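Local coordinates for iron-sulfur cluster assembly scaffold protein IscU (Streptococcus pyogenes, PDB 1SU0) that probably serves as a scaffold on which iron-sulfur clusters are assembled before being handed to other proteins, and binds a zinc ion here, at residues D42-T47 with T129-A134. Residues are numbered along the deposited sequence; the frame is centred on the assembly and turned at random.
With ZN (zinc ion), chain B.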
loop_
_atom_site.group_PDB
_atom_site.type_symbol
_atom_site.label_atom_id
_atom_site.label_comp_id
_atom_site.label_asym_id
_atom_site.label_seq_id
_atom_site.Cartn_x
_atom_site.Cartn_y
_atom_site.Cartn_z
ATOM N N ASP A 42 6.311 5.885 10.852
ATOM C CA ASP A 42 5.388 4.845 10.425
ATOM C C ASP A 42 6.084 3.488 10.561
ATOM O O ASP A 42 7.293 3.428 10.559
ATOM C CB ASP A 42 4.881 5.095 8.996
ATOM C CG ASP A 42 4.437 6.542 8.769
ATOM O OD1 ASP A 42 4.764 7.107 7.701
ATOM O OD2 ASP A 42 3.772 7.198 9.603
ATOM N N VAL A 43 5.318 2.422 10.755
ATOM C CA VAL A 43 5.849 1.060 10.809
ATOM C C VAL A 43 4.799 0.062 10.288
ATOM O O VAL A 43 3.594 0.279 10.430
ATOM C CB VAL A 43 6.303 0.620 12.229
ATOM C CG1 VAL A 43 7.137 1.687 12.920
ATOM C CG2 VAL A 43 5.114 0.264 13.099
ATOM N N ILE A 44 5.251 -1.019 9.661
ATOM C CA ILE A 44 4.319 -2.021 9.189
ATOM C C ILE A 44 4.872 -3.441 9.193
ATOM O O ILE A 44 5.999 -3.687 8.834
ATOM C CB ILE A 44 3.811 -1.648 7.774
ATOM C CG1 ILE A 44 2.723 -2.633 7.334
ATOM C CG2 ILE A 44 4.991 -1.581 6.790
ATOM C CD1 ILE A 44 1.935 -2.161 6.157
ATOM N N SER A 45 4.025 -4.363 9.597
ATOM C CA SER A 45 4.312 -5.767 9.581
ATOM C C SER A 45 3.315 -6.262 8.571
ATOM O O SER A 45 2.111 -6.162 8.788
ATOM C CB SER A 45 4.061 -6.360 10.964
ATOM O OG SER A 45 4.321 -7.743 11.015
ATOM N N LEU A 46 3.833 -6.760 7.455
ATOM C CA LEU A 46 3.038 -7.171 6.328
ATOM C C LEU A 46 3.278 -8.666 6.109
ATOM O O LEU A 46 4.295 -9.053 5.538
ATOM C CB LEU A 46 3.481 -6.358 5.100
ATOM C CG LEU A 46 2.594 -6.241 3.847
ATOM C CD1 LEU A 46 3.307 -6.752 2.625
ATOM C CD2 LEU A 46 1.239 -6.926 4.003
ATOM N N THR A 47 2.362 -9.496 6.601
ATOM C CA THR A 47 2.358 -10.923 6.278
ATOM C C THR A 47 1.718 -11.150 4.912
ATOM O O THR A 47 0.597 -10.699 4.676
ATOM C CB THR A 47 1.562 -11.726 7.310
ATOM O OG1 THR A 47 0.236 -11.199 7.413
ATOM C CG2 THR A 47 2.166 -11.598 8.707
ATOM N N THR A 129 4.600 5.192 0.255
ATOM C CA THR A 129 5.273 4.053 -0.386
ATOM C C THR A 129 5.648 2.922 0.570
ATOM O O THR A 129 5.879 1.807 0.122
ATOM C CB THR A 129 6.506 4.498 -1.144
ATOM O OG1 THR A 129 7.409 5.124 -0.242
ATOM C CG2 THR A 129 6.166 5.571 -2.180
ATOM N N LEU A 130 5.667 3.190 1.867
ATOM C CA LEU A 130 6.096 2.205 2.856
ATOM C C LEU A 130 5.486 0.824 2.658
ATOM O O LEU A 130 6.192 -0.183 2.617
ATOM C CB LEU A 130 5.798 2.715 4.283
ATOM C CG LEU A 130 6.211 1.853 5.499
ATOM C CD1 LEU A 130 7.586 1.255 5.404
ATOM C CD2 LEU A 130 6.124 2.686 6.765
ATOM N N ALA A 131 4.172 0.770 2.538
ATOM C CA ALA A 131 3.473 -0.501 2.360
ATOM C C ALA A 131 3.918 -1.196 1.074
ATOM O O ALA A 131 4.170 -2.413 1.054
ATOM C CB ALA A 131 2.015 -0.280 2.331
ATOM N N TRP A 132 4.021 -0.412 0.010
ATOM C CA TRP A 132 4.415 -0.955 -1.270
ATOM C C TRP A 132 5.785 -1.614 -1.197
ATOM O O TRP A 132 5.979 -2.670 -1.767
ATOM C CB TRP A 132 4.366 0.137 -2.338
ATOM C CG TRP A 132 2.978 0.552 -2.617
ATOM C CD1 TRP A 132 2.317 1.620 -2.075
ATOM C CD2 TRP A 132 2.038 -0.124 -3.454
ATOM N NE1 TRP A 132 1.028 1.652 -2.535
ATOM C CE2 TRP A 132 0.833 0.606 -3.401
ATOM C CE3 TRP A 132 2.094 -1.272 -4.260
ATOM C CZ2 TRP A 132 -0.304 0.228 -4.115
ATOM C CZ3 TRP A 132 0.957 -1.654 -4.963
ATOM C CH2 TRP A 132 -0.217 -0.903 -4.893
ATOM N N ASN A 133 6.701 -1.017 -0.445
ATOM C CA ASN A 133 8.068 -1.536 -0.315
ATOM C C ASN A 133 8.138 -2.739 0.604
ATOM O O ASN A 133 9.008 -3.581 0.451
ATOM C CB ASN A 133 9.016 -0.426 0.148
ATOM C CG ASN A 133 9.051 0.755 -0.829
ATOM O OD1 ASN A 133 9.721 1.753 -0.585
ATOM N ND2 ASN A 133 8.280 0.658 -1.917
ATOM N N ALA A 134 7.210 -2.840 1.548
ATOM C CA ALA A 134 7.129 -4.030 2.399
ATOM C C ALA A 134 6.571 -5.171 1.567
ATOM O O ALA A 134 6.824 -6.341 1.848
ATOM C CB ALA A 134 6.262 -3.783 3.636
HETATM ZN ZN ZN B . 3.893 9.349 7.609
#
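A metal ligand rests on a leucine here: CD2 of Leu-130 packs against the CB methylene of Asp-42 at 3.5 Å, while OD1 of the same aspartate binds the zinc ion at 2.4 Å. The acid thus divides its side chain between two environments, its aliphatic root on the helix and its carboxylate at a zinc site shared with Cys-40, Cys-65 and Cys-127. Beyond the metal site the contact is a worked example of helix-on-sheet packing: helix 122-139 lies against the middle strand, 43-50, of the three-stranded antiparallel sheet. Strand 43-47 and helix 129-134 run in roughly the same direction, 33° apart with axes 9.0 Å from each other, and the strand turns alternate residues, Ile-44 and Leu-46, toward the helix. The branch methyl CG2 of Ile-44 touches both CG of Leu-130 (3.9 Å) and CB of Ala-134. CG1, anti to the backbone N (chi1 -174°), leads the longer arm to another side, where CD1 lies 4.3 Å from CB of Ala-131. Farther along, Leu-46 spans Ala-134, its CB against the alanine CB and its CD1 3.6 Å from O of Ala-134. Small alanines probably let the helix backbone approach closely, and Phe-60 and Leu-35 extend the apolar layer. The contact is apolar even at Asp-42, whose carboxylate is engaged by zinc at OD1 and a hydrogen bond at OD2, which probably limit its rotation.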